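Local coordinates for protein Alpha/beta hydrolase (Xanthomonas campestris pv. campestris, PDB 2QJW) that is uncharacterised but probably acts as a hydrolase of the alpha/beta superfamily, on a substrate that remains unknown, at residues L9-G12 with G16-A19; L20-L25 with H36-F41; A114-A119 with Q143-R148; I124-H129 with A136-W141. One frame throughout, in Å; residues are numbered along the deposited sequence. Where two conformers were deposited one is given.

Read from the N terminus, the four contacts show how loops and helices are tied to a parallel sheet by short and long closures. Contact 1 folds the loop after strand 6-10 back onto that strand's end, and contact 2 follows in series, joining helix 20-31 to the chain leaving strand 35-37; the two touch, with centres about 4 Å apart. Contact 3 opens much later and makes the longest closure, from the 114-119 loop to the end of helix 135-145. Contact 4 sits wholly within that span and packs strand 122-127 against the same helix. Contacts 3 and 4 also touch each other and reach the second subunit, whereas contact 2 lies across the chain's centre from both.

Contact 1 (L9-G12 with G16-A19); sequences LAHG and GPDA
Gly-16 lies flat against the imidazole of His-11, and this CH-pi contact carries most of the meeting between 9-12 and 16-19. Its CA sits 3.5 Å from the centroid of the His-11 ring and only 5° off the ring normal, so the glycine covers the middle of the face and not a rim. The ring is brought there by a chi1 of 75°, which sets CG between the backbone N and the carbonyl carbon.

Van der Waals contacts extend the overlap. Gly-16 O comes within 3.3 Å of His-11 CB, and Pro-17 touches the ring beside the glycine, its CD lying 3.8 Å from His-11 CD2.

Hydrogen bonds fix the rotation of the ring from both nitrogens. ND1 of His-11 donates to Gly-12 O at 2.7 Å, nearly within the ring plane, while NE2 is hydrogen-bonded to the backbone N of Phe-41. On the opposing segment, Gly-16 to Ala-19 form a type I beta turn, closed by Ala-19 N and Gly-16 O at 3.2 Å, and Ala-19 is the N-cap of helix 20-31.

A His-Gly pair directly after a core strand, close to a probable nucleophile elbow, is characteristic of the alpha/beta hydrolase fold, in which the loop after this strand often helps form the oxyanion hole, a role not established here.

Contact 2 (L20-L25 with H36-F41); sequences LKVTAL and HERPDF
Arg-38 reaches from just past strand 35-37 to the first turns of helix 20-31, meeting Val-22 and Thr-23 within the beta-alpha-beta unit formed by strand 6-10, that helix and strand 35-37. The example illustrates how a long, polar side chain can lie against a helix with its aliphatic shaft while its charged end rests beside a hydroxyl.

The apolar part comes first. Arg-38 CD lies 4.1 Å from Val-22 CG2 and 3.7 Å from Val-22 O, so the methylene passes over both a branch of the valine and the helix backbone behind it. The two side chains cross obliquely. Val-22 is buried, and on the strand side the shaft of Arg-38 also rests on Leu-9.

The polar part lies one residue further along the helix. Arg-38 is nearly extended at chi2 but bends at chi3 (-76°), and this kink turns the guanidinium along the helix surface to Thr-23. There NH1 of Arg-38 comes to 3.6 Å from Thr-23 CA and 3.8 Å from Thr-23 CG2, so this one nitrogen sits beside the threonine's backbone and its methyl. NH1 has a weak hydrogen bond with Pro-17 O, in the turn that precedes the helix. The hydroxyl of Thr-23 is committed mainly to its own helix start: with OG1 beside the backbone N, it bonds to Ala-19 O and, weakly, to Asp-18 O. That same OG1 stands at the guanidinium edge, close to its plane, 3.1 Å from Arg-38 NH1.

Contact 3 (A114-A119 with Q143-R148); sequences ALDAAA and QARSAR
Asp-116 and Arg-145 form a salt bridge between the 114-119 loop and the last turn of helix 135-145, and the three guanidinium nitrogens and OD1 can each be assigned a partner. Arg-145 NH2 donates to Asp-116 OD1 at 3.2 Å along an almost straight line (174°). The oxygen lies in the guanidinium plane, but the donor approaches it from above the carboxylate, 46° out of that plane. The two flat groups stand 79° apart, and the bridge therefore rests on one oxygen and one nitrogen.

OD1 has a second donor in its own segment: the side-chain torsions of Asp-116 also set OD1 beside the N-H of the next residue, Ala-117, whose N lies 2.9 Å from it in a weak bond. The neighbouring Leu-115 O, 4.0 Å from Arg-145 NH2, is satisfied elsewhere, by Trp-141 NE1.

The other guanidinium nitrogens are also engaged. NE of Arg-145 gives a weak bond of 2.6 Å to a water, which in turn donates to Ala-117 O at 2.8 Å and so makes a second crossing. NH1 is taken up by Trp-141 O, one turn back, and the guanidinium also makes a cation-pi contact with Trp-141. Just beyond, the helix ends in a Schellman motif at Ser-146, whose OG hydrogen-bonds, weakly in one of the two copies, to His-129 NE2 of the second subunit.

With three nitrogens and an aromatic ring engaged, the guanidinium is held in orientation, and its charge would be expected to favour the ionised form of Asp-116.

Contact 4 (I124-H129 with A136-W141); sequences IVHAWH and ADVIAW
Val-138 lays its CG2 methyl over the face of His-126, 3.6 Å from the ring centroid and 11° off the normal, in a CH-pi contact. The imidazole is turned to receive it because CG of His-126 is anti to the backbone N, chi1 -160°, which swings the ring from the strand toward the helix; its NE2 is bonded to Ile-133 O, in the connection between the two elements. The other branch of the valine faces Ile-124, two residues earlier in the strand and pointing to the same helix: Val-138 CG1 and Ile-124 CG2 are 3.9 Å apart, the side chains sliding past each other in opposite directions.

The pairing is that of a strand and the helix that follows it in a beta-alpha-beta unit of the alpha/beta hydrolase fold. The segments 124-127 and 136-141 run nearly antiparallel, at 158°, with axes 9.4 Å apart. The side chain of His-126 also touches residues of what is probably a Ser-His-Asp catalytic triad.

Two aromatic residues extend the apolar layer. Ile-124 CD1 meets the indole of Trp-141 at its edge, 3.9 Å from CZ3. Further along the chain, Trp-128 CZ3 lies 4.2 Å from Ile-139 CD1. Trp-128 and Ile-139 also face the second subunit: Trp-128 NE1 hydrogen-bonds to Ala-147 O of that subunit, and Ile-139 packs on its Ile-139.

Contact 1 (L9-G12 with G16-A19)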
loop_
_atom_site.group_PDB
_atom_site.type_symbol
_atom_site.label_atom_id
_atom_site.label_comp_id
_atom_site.label_asym_id
_atom_site.label_seq_id
_atom_site.Cartn_x
_atom_site.Cartn_y
_atom_site.Cartn_z
ATOM N N LEU A 9 4.661 -4.714 19.751
ATOM C CA LEU A 9 5.340 -3.867 18.758
ATOM C C LEU A 9 6.837 -3.930 19.017
ATOM O O LEU A 9 7.282 -3.466 20.076
ATOM C CB LEU A 9 4.847 -2.440 18.908
ATOM C CG LEU A 9 3.316 -2.354 19.007
ATOM C CD1 LEU A 9 2.951 -0.964 19.403
ATOM C CD2 LEU A 9 2.635 -2.819 17.696
ATOM N N ALA A 10 7.622 -4.523 18.106
ATOM C CA ALA A 10 9.057 -4.776 18.322
ATOM C C ALA A 10 9.957 -3.831 17.560
ATOM O O ALA A 10 9.954 -3.813 16.328
ATOM C CB ALA A 10 9.351 -6.187 17.885
ATOM N N HIS A 11 10.712 -3.068 18.319
ATOM C CA HIS A 11 11.651 -2.107 17.760
ATOM C C HIS A 11 12.824 -2.729 17.031
ATOM O O HIS A 11 13.158 -3.882 17.237
ATOM C CB HIS A 11 12.118 -1.149 18.864
ATOM C CG HIS A 11 13.119 -1.719 19.844
ATOM N ND1 HIS A 11 14.448 -1.992 19.524
ATOM C CD2 HIS A 11 12.961 -2.100 21.127
ATOM C CE1 HIS A 11 15.053 -2.488 20.597
ATOM N NE2 HIS A 11 14.172 -2.580 21.575
ATOM N N GLY A 12 13.436 -1.941 16.128
ATOM C CA GLY A 12 14.566 -2.394 15.349
ATOM C C GLY A 12 15.881 -2.387 16.120
ATOM O O GLY A 12 15.958 -1.941 17.273
ATOM N N GLY A 16 14.967 1.417 20.247
ATOM C CA GLY A 16 14.528 1.100 21.603
ATOM C C GLY A 16 13.033 1.227 21.595
ATOM O O GLY A 16 12.453 1.598 20.592
ATOM N N PRO A 17 12.396 0.909 22.724
ATOM C CA PRO A 17 10.923 0.931 22.780
ATOM C C PRO A 17 10.256 2.313 22.629
ATOM O O PRO A 17 9.053 2.390 22.395
ATOM C CB PRO A 17 10.630 0.343 24.164
ATOM C CG PRO A 17 11.905 0.612 24.932
ATOM C CD PRO A 17 12.991 0.424 23.965
ATOM N N ASP A 18 11.040 3.395 22.716
ATOM C CA ASP A 18 10.505 4.745 22.554
ATOM C C ASP A 18 10.795 5.361 21.200
ATOM O O ASP A 18 10.501 6.518 20.990
ATOM C CB ASP A 18 11.039 5.632 23.686
ATOM C CG ASP A 18 10.625 5.122 25.045
ATOM O OD1 ASP A 18 9.461 4.693 25.183
ATOM O OD2 ASP A 18 11.466 5.147 25.971
ATOM N N ALA A 19 11.309 4.566 20.288
ATOM C CA ALA A 19 11.613 4.985 18.941
ATOM C C ALA A 19 10.329 5.435 18.238
ATOM O O ALA A 19 9.191 4.989 18.528
ATOM C CB ALA A 19 12.255 3.884 18.207
#

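Contact 2 (L20-L25 with H36-F41)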
loop_
_atom_site.group_PDB
_atom_site.type_symbol
_atom_site.label_atom_id
_atom_site.label_comp_id
_atom_site.label_asym_id
_atom_site.label_seq_id
_atom_site.Cartn_x
_atom_site.Cartn_y
_atom_site.Cartn_z
ATOM N N LEU A 20 10.527 6.310 17.275
ATOM C CA LEU A 20 9.428 6.918 16.558
ATOM C C LEU A 20 8.403 5.964 15.960
ATOM O O LEU A 20 7.204 6.138 16.192
ATOM C CB LEU A 20 10.013 7.751 15.405
ATOM N N LYS A 21 8.841 4.961 15.206
ATOM C CA LYS A 21 7.846 4.158 14.476
ATOM C C LYS A 21 7.036 3.236 15.405
ATOM O O LYS A 21 5.829 3.151 15.239
ATOM C CB LYS A 21 8.441 3.387 13.291
ATOM C CG LYS A 21 8.944 4.344 12.219
ATOM C CD LYS A 21 9.262 3.695 10.912
ATOM C CE LYS A 21 10.403 2.724 11.047
ATOM N NZ LYS A 21 11.698 3.295 11.426
ATOM N N VAL A 22 7.673 2.569 16.371
ATOM C CA VAL A 22 6.907 1.735 17.307
ATOM C C VAL A 22 6.006 2.576 18.202
ATOM O O VAL A 22 4.918 2.133 18.521
ATOM C CB VAL A 22 7.751 0.747 18.155
ATOM C CG1 VAL A 22 8.269 -0.398 17.227
ATOM C CG2 VAL A 22 8.855 1.477 18.939
ATOM N N THR A 23 6.422 3.798 18.577
ATOM C CA THR A 23 5.621 4.661 19.354
ATOM C C THR A 23 4.384 5.046 18.544
ATOM O O THR A 23 3.268 5.060 19.044
ATOM C CB THR A 23 6.461 5.894 19.766
ATOM O OG1 THR A 23 7.531 5.424 20.601
ATOM C CG2 THR A 23 5.602 6.862 20.482
ATOM N N ALA A 24 4.563 5.337 17.282
ATOM C CA ALA A 24 3.441 5.649 16.400
ATOM C C ALA A 24 2.485 4.483 16.290
ATOM O O ALA A 24 1.271 4.672 16.306
ATOM C CB ALA A 24 3.947 6.031 15.011
ATOM N N LEU A 25 3.009 3.277 16.183
ATOM C CA LEU A 25 2.143 2.116 16.090
ATOM C C LEU A 25 1.392 1.895 17.410
ATOM O O LEU A 25 0.245 1.456 17.379
ATOM C CB LEU A 25 2.884 0.848 15.713
ATOM C CG LEU A 25 3.561 0.801 14.350
ATOM C CD1 LEU A 25 3.965 -0.680 14.061
ATOM C CD2 LEU A 25 2.701 1.396 13.238
ATOM N N HIS A 36 -1.555 -2.793 24.084
ATOM C CA HIS A 36 -0.254 -2.796 23.389
ATOM C C HIS A 36 0.900 -2.728 24.340
ATOM O O HIS A 36 0.763 -2.252 25.477
ATOM C CB HIS A 36 -0.190 -1.650 22.405
ATOM C CG HIS A 36 -0.548 -0.341 23.004
ATOM N ND1 HIS A 36 0.392 0.484 23.557
ATOM C CD2 HIS A 36 -1.751 0.245 23.180
ATOM C CE1 HIS A 36 -0.218 1.553 24.045
ATOM N NE2 HIS A 36 -1.522 1.439 23.832
ATOM N N GLU A 37 2.040 -3.239 23.868
ATOM C CA GLU A 37 3.287 -3.147 24.595
ATOM C C GLU A 37 4.437 -3.097 23.602
ATOM O O GLU A 37 4.345 -3.622 22.517
ATOM C CB GLU A 37 3.506 -4.291 25.583
ATOM C CG GLU A 37 3.778 -5.621 24.986
ATOM C CD GLU A 37 3.827 -6.757 25.990
ATOM O OE1 GLU A 37 4.823 -6.831 26.755
ATOM O OE2 GLU A 37 2.905 -7.622 25.984
ATOM N N ARG A 38 5.533 -2.449 24.028
ATOM C CA ARG A 38 6.748 -2.272 23.252
ATOM C C ARG A 38 7.912 -2.835 24.072
ATOM O O ARG A 38 8.454 -2.115 24.948
ATOM C CB ARG A 38 6.948 -0.801 22.975
ATOM C CG ARG A 38 5.995 -0.283 21.905
ATOM C CD ARG A 38 6.022 1.258 21.907
ATOM N NE ARG A 38 5.280 1.748 23.024
ATOM C CZ ARG A 38 5.326 3.000 23.457
ATOM N NH1 ARG A 38 6.113 3.910 22.879
ATOM N NH2 ARG A 38 4.582 3.342 24.493
ATOM N N PRO A 39 8.232 -4.113 23.864
ATOM C CA PRO A 39 9.295 -4.686 24.692
ATOM C C PRO A 39 10.663 -4.031 24.412
ATOM O O PRO A 39 10.925 -3.610 23.300
ATOM C CB PRO A 39 9.313 -6.138 24.299
ATOM C CG PRO A 39 7.887 -6.406 23.719
ATOM C CD PRO A 39 7.587 -5.129 23.008
ATOM N N ASP A 40 11.502 -4.036 25.414
ATOM C CA ASP A 40 12.842 -3.462 25.295
ATOM C C ASP A 40 13.810 -4.570 24.999
ATOM O O ASP A 40 13.983 -5.518 25.769
ATOM C CB ASP A 40 13.170 -2.809 26.618
ATOM C CG ASP A 40 14.430 -1.965 26.528
ATOM O OD1 ASP A 40 15.298 -2.284 25.687
ATOM O OD2 ASP A 40 14.510 -0.927 27.222
ATOM N N PHE A 41 14.430 -4.500 23.828
ATOM C CA PHE A 41 15.429 -5.447 23.431
ATOM C C PHE A 41 16.844 -4.825 23.401
ATOM O O PHE A 41 17.743 -5.454 22.808
ATOM C CB PHE A 41 15.122 -5.987 22.031
ATOM C CG PHE A 41 13.752 -6.579 21.881
ATOM C CD1 PHE A 41 13.490 -7.879 22.296
ATOM C CD2 PHE A 41 12.729 -5.861 21.219
ATOM C CE1 PHE A 41 12.240 -8.473 22.089
ATOM C CE2 PHE A 41 11.486 -6.416 21.077
ATOM C CZ PHE A 41 11.237 -7.729 21.501
#

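Contact 3 (A114-A119 with Q143-R148)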
loop_
_atom_site.group_PDB
_atom_site.type_symbol
_atom_site.label_atom_id
_atom_site.label_comp_id
_atom_site.label_asym_id
_atom_site.label_seq_id
_atom_site.Cartn_x
_atom_site.Cartn_y
_atom_site.Cartn_z
ATOM N N ALA A 114 16.081 -17.727 7.176
ATOM C CA ALA A 114 15.468 -16.738 6.309
ATOM C C ALA A 114 14.098 -16.375 6.874
ATOM O O ALA A 114 13.468 -17.116 7.651
ATOM C CB ALA A 114 15.317 -17.298 4.926
ATOM N N LEU A 115 13.680 -15.177 6.513
ATOM C CA LEU A 115 12.389 -14.679 6.947
ATOM C C LEU A 115 11.302 -15.629 6.550
ATOM O O LEU A 115 11.243 -16.064 5.424
ATOM C CB LEU A 115 12.110 -13.353 6.279
ATOM C CG LEU A 115 10.856 -12.540 6.701
ATOM C CD1 LEU A 115 10.941 -11.998 8.154
ATOM C CD2 LEU A 115 10.595 -11.465 5.697
ATOM N N ASP A 116 10.405 -15.933 7.508
ATOM C CA ASP A 116 9.206 -16.738 7.268
ATOM C C ASP A 116 8.168 -16.269 8.263
ATOM O O ASP A 116 8.485 -15.609 9.223
ATOM C CB ASP A 116 9.515 -18.230 7.380
ATOM C CG ASP A 116 8.466 -19.119 6.764
ATOM O OD1 ASP A 116 7.652 -18.666 5.982
ATOM O OD2 ASP A 116 8.563 -20.333 7.021
ATOM N N ALA A 117 6.930 -16.686 8.039
ATOM C CA ALA A 117 5.806 -16.247 8.819
ATOM C C ALA A 117 4.660 -17.260 8.732
ATOM O O ALA A 117 4.538 -17.991 7.762
ATOM C CB ALA A 117 5.338 -14.868 8.340
ATOM N N ALA A 118 3.788 -17.212 9.731
ATOM C CA ALA A 118 2.566 -17.999 9.729
ATOM C C ALA A 118 1.692 -17.544 8.578
ATOM O O ALA A 118 1.751 -16.390 8.115
ATOM C CB ALA A 118 1.843 -17.751 11.030
ATOM N N ALA A 119 0.796 -18.423 8.174
ATOM C CA ALA A 119 -0.131 -18.195 7.074
ATOM C C ALA A 119 -1.370 -17.447 7.534
ATOM O O ALA A 119 -2.490 -17.897 7.372
ATOM C CB ALA A 119 -0.476 -19.528 6.418
ATOM N N GLN A 143 5.264 -11.495 -2.649
ATOM C CA GLN A 143 4.575 -12.081 -3.826
ATOM C C GLN A 143 4.291 -13.586 -3.612
ATOM O O GLN A 143 3.216 -14.098 -3.967
ATOM C CB GLN A 143 5.366 -11.835 -5.099
ATOM C CG GLN A 143 4.646 -12.289 -6.372
ATOM C CD GLN A 143 5.120 -11.558 -7.610
ATOM O OE1 GLN A 143 6.229 -11.054 -7.670
ATOM N NE2 GLN A 143 4.252 -11.488 -8.610
ATOM N N ALA A 144 5.247 -14.275 -2.999
ATOM C CA ALA A 144 5.117 -15.739 -2.780
ATOM C C ALA A 144 3.950 -16.062 -1.875
ATOM O O ALA A 144 3.363 -17.137 -1.940
ATOM C CB ALA A 144 6.435 -16.300 -2.198
ATOM N N ARG A 145 3.619 -15.125 -0.992
ATOM C CA ARG A 145 2.607 -15.287 0.033
ATOM C C ARG A 145 1.360 -14.403 -0.210
ATOM O O ARG A 145 0.378 -14.418 0.545
ATOM C CB ARG A 145 3.228 -14.845 1.385
ATOM C CG ARG A 145 4.349 -15.781 1.844
ATOM C CD ARG A 145 5.165 -15.181 2.975
ATOM N NE ARG A 145 6.222 -16.102 3.386
ATOM C CZ ARG A 145 7.325 -16.370 2.693
ATOM N NH1 ARG A 145 7.614 -15.738 1.550
ATOM N NH2 ARG A 145 8.162 -17.299 3.171
ATOM N N SER A 146 1.343 -13.702 -1.362
ATOM C CA SER A 146 0.339 -12.697 -1.677
ATOM C C SER A 146 0.100 -11.777 -0.464
ATOM O O SER A 146 -0.999 -11.355 -0.238
ATOM C CB SER A 146 -0.963 -13.337 -2.153
ATOM O OG SER A 146 -0.717 -14.169 -3.298
ATOM N N ALA A 147 1.161 -11.355 0.265
ATOM C CA ALA A 147 1.013 -10.469 1.407
ATOM C C ALA A 147 0.748 -9.082 0.912
ATOM O O ALA A 147 1.201 -8.704 -0.176
ATOM C CB ALA A 147 2.290 -10.410 2.231
ATOM N N ARG A 148 -0.084 -8.315 1.612
ATOM C CA ARG A 148 -0.320 -6.923 1.249
ATOM C C ARG A 148 1.030 -6.219 1.387
ATOM O O ARG A 148 1.710 -6.365 2.389
ATOM C CB ARG A 148 -1.412 -6.232 2.052
ATOM C CG ARG A 148 -1.781 -4.838 1.551
ATOM C CD ARG A 148 -2.982 -4.277 2.229
ATOM N NE ARG A 148 -4.128 -5.123 1.936
ATOM C CZ ARG A 148 -5.380 -4.870 2.296
ATOM N NH1 ARG A 148 -5.702 -3.772 2.958
ATOM N NH2 ARG A 148 -6.313 -5.783 2.045
HETATM O O HOH W 1 4.609 -17.343 4.990
#

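Contact 4 (I124-H129 with A136-W141)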
loop_
_atom_site.group_PDB
_atom_site.type_symbol
_atom_site.label_atom_id
_atom_site.label_comp_id
_atom_site.label_asym_id
_atom_site.label_seq_id
_atom_site.Cartn_x
_atom_site.Cartn_y
_atom_site.Cartn_z
ATOM N N ILE A 124 2.761 -5.317 4.911
ATOM C CA ILE A 124 4.149 -4.897 4.887
ATOM C C ILE A 124 4.202 -3.478 4.372
ATOM O O ILE A 124 3.510 -3.134 3.406
ATOM C CB ILE A 124 5.011 -5.826 3.963
ATOM C CG1 ILE A 124 4.880 -7.305 4.354
ATOM C CG2 ILE A 124 6.478 -5.366 3.925
ATOM C CD1 ILE A 124 5.352 -8.220 3.232
ATOM N N VAL A 125 5.044 -2.676 4.997
ATOM C CA VAL A 125 5.434 -1.341 4.482
ATOM C C VAL A 125 6.930 -1.404 4.212
ATOM O O VAL A 125 7.680 -1.638 5.131
ATOM C CB VAL A 125 5.087 -0.149 5.383
ATOM C CG1 VAL A 125 5.516 1.180 4.754
ATOM C CG2 VAL A 125 3.586 -0.177 5.636
ATOM N N HIS A 126 7.332 -1.222 2.932
ATOM C CA HIS A 126 8.759 -1.183 2.611
ATOM C C HIS A 126 9.103 0.024 1.801
ATOM O O HIS A 126 8.280 0.676 1.180
ATOM C CB HIS A 126 9.137 -2.435 1.858
ATOM C CG HIS A 126 10.583 -2.721 1.885
ATOM N ND1 HIS A 126 11.224 -3.041 3.048
ATOM C CD2 HIS A 126 11.509 -2.745 0.899
ATOM C CE1 HIS A 126 12.514 -3.216 2.775
ATOM N NE2 HIS A 126 12.701 -3.024 1.483
ATOM N N ALA A 127 10.386 0.376 1.898
ATOM C CA ALA A 127 10.967 1.557 1.209
ATOM C C ALA A 127 11.521 1.189 -0.155
ATOM O O ALA A 127 12.384 0.303 -0.240
ATOM C CB ALA A 127 12.067 2.115 2.091
ATOM N N TRP A 128 11.096 1.894 -1.203
ATOM C CA TRP A 128 11.658 1.690 -2.508
ATOM C C TRP A 128 13.189 1.803 -2.468
ATOM O O TRP A 128 13.835 1.052 -3.243
ATOM C CB TRP A 128 11.158 2.767 -3.481
ATOM C CG TRP A 128 9.839 2.536 -4.104
ATOM C CD1 TRP A 128 8.779 3.360 -4.060
ATOM C CD2 TRP A 128 9.444 1.423 -4.910
ATOM N NE1 TRP A 128 7.726 2.830 -4.759
ATOM C CE2 TRP A 128 8.115 1.655 -5.322
ATOM C CE3 TRP A 128 10.099 0.263 -5.378
ATOM C CZ2 TRP A 128 7.445 0.797 -6.110
ATOM C CZ3 TRP A 128 9.397 -0.593 -6.201
ATOM C CH2 TRP A 128 8.090 -0.321 -6.551
ATOM N N HIS A 129 13.721 2.733 -1.694
ATOM C CA HIS A 129 15.154 3.052 -1.688
ATOM C C HIS A 129 15.890 2.492 -0.505
ATOM O O HIS A 129 16.955 3.002 -0.155
ATOM C CB HIS A 129 15.351 4.540 -1.738
ATOM C CG HIS A 129 14.553 5.179 -2.798
ATOM N ND1 HIS A 129 14.766 4.898 -4.126
ATOM C CD2 HIS A 129 13.526 6.063 -2.746
ATOM C CE1 HIS A 129 13.902 5.590 -4.853
ATOM N NE2 HIS A 129 13.161 6.323 -4.039
ATOM N N ALA A 136 13.382 -5.478 -4.122
ATOM C CA ALA A 136 13.078 -6.674 -4.868
ATOM C C ALA A 136 12.993 -7.905 -3.980
ATOM O O ALA A 136 12.168 -8.791 -4.219
ATOM C CB ALA A 136 14.112 -6.911 -6.004
ATOM N N ASP A 137 13.781 -7.929 -2.921
ATOM C CA ASP A 137 13.830 -9.075 -2.018
ATOM C C ASP A 137 12.508 -9.166 -1.256
ATOM O O ASP A 137 11.966 -10.266 -1.079
ATOM C CB ASP A 137 15.020 -8.993 -1.056
ATOM C CG ASP A 137 16.379 -9.216 -1.748
ATOM O OD1 ASP A 137 16.403 -9.553 -2.947
ATOM O OD2 ASP A 137 17.353 -9.085 -1.014
ATOM N N VAL A 138 12.007 -8.014 -0.784
ATOM C CA VAL A 138 10.710 -7.975 -0.056
ATOM C C VAL A 138 9.541 -8.162 -0.994
ATOM O O VAL A 138 8.589 -8.906 -0.701
ATOM C CB VAL A 138 10.612 -6.662 0.709
ATOM C CG1 VAL A 138 9.207 -6.482 1.367
ATOM C CG2 VAL A 138 11.688 -6.596 1.784
ATOM N N ILE A 139 9.609 -7.610 -2.202
ATOM C CA ILE A 139 8.619 -7.837 -3.212
ATOM C C ILE A 139 8.521 -9.350 -3.481
ATOM O O ILE A 139 7.421 -9.932 -3.495
ATOM C CB ILE A 139 8.948 -7.079 -4.533
ATOM C CG1 ILE A 139 8.723 -5.571 -4.258
ATOM C CG2 ILE A 139 8.123 -7.664 -5.703
ATOM C CD1 ILE A 139 9.496 -4.636 -5.245
ATOM N N ALA A 140 9.657 -10.062 -3.639
ATOM C CA ALA A 140 9.592 -11.515 -3.920
ATOM C C ALA A 140 8.989 -12.300 -2.737
ATOM O O ALA A 140 8.223 -13.231 -2.918
ATOM C CB ALA A 140 10.958 -12.078 -4.329
ATOM N N TRP A 141 9.368 -11.940 -1.520
ATOM C CA TRP A 141 8.884 -12.622 -0.336
ATOM C C TRP A 141 7.401 -12.411 -0.202
ATOM O O TRP A 141 6.623 -13.367 0.040
ATOM C CB TRP A 141 9.609 -12.044 0.890
ATOM C CG TRP A 141 9.419 -12.778 2.179
ATOM C CD1 TRP A 141 10.123 -13.844 2.616
ATOM C CD2 TRP A 141 8.342 -12.608 3.110
ATOM N NE1 TRP A 141 9.596 -14.314 3.791
ATOM C CE2 TRP A 141 8.513 -13.541 4.124
ATOM C CE3 TRP A 141 7.271 -11.703 3.219
ATOM C CZ2 TRP A 141 7.625 -13.636 5.219
ATOM C CZ3 TRP A 141 6.412 -11.791 4.298
ATOM C CH2 TRP A 141 6.598 -12.723 5.285
#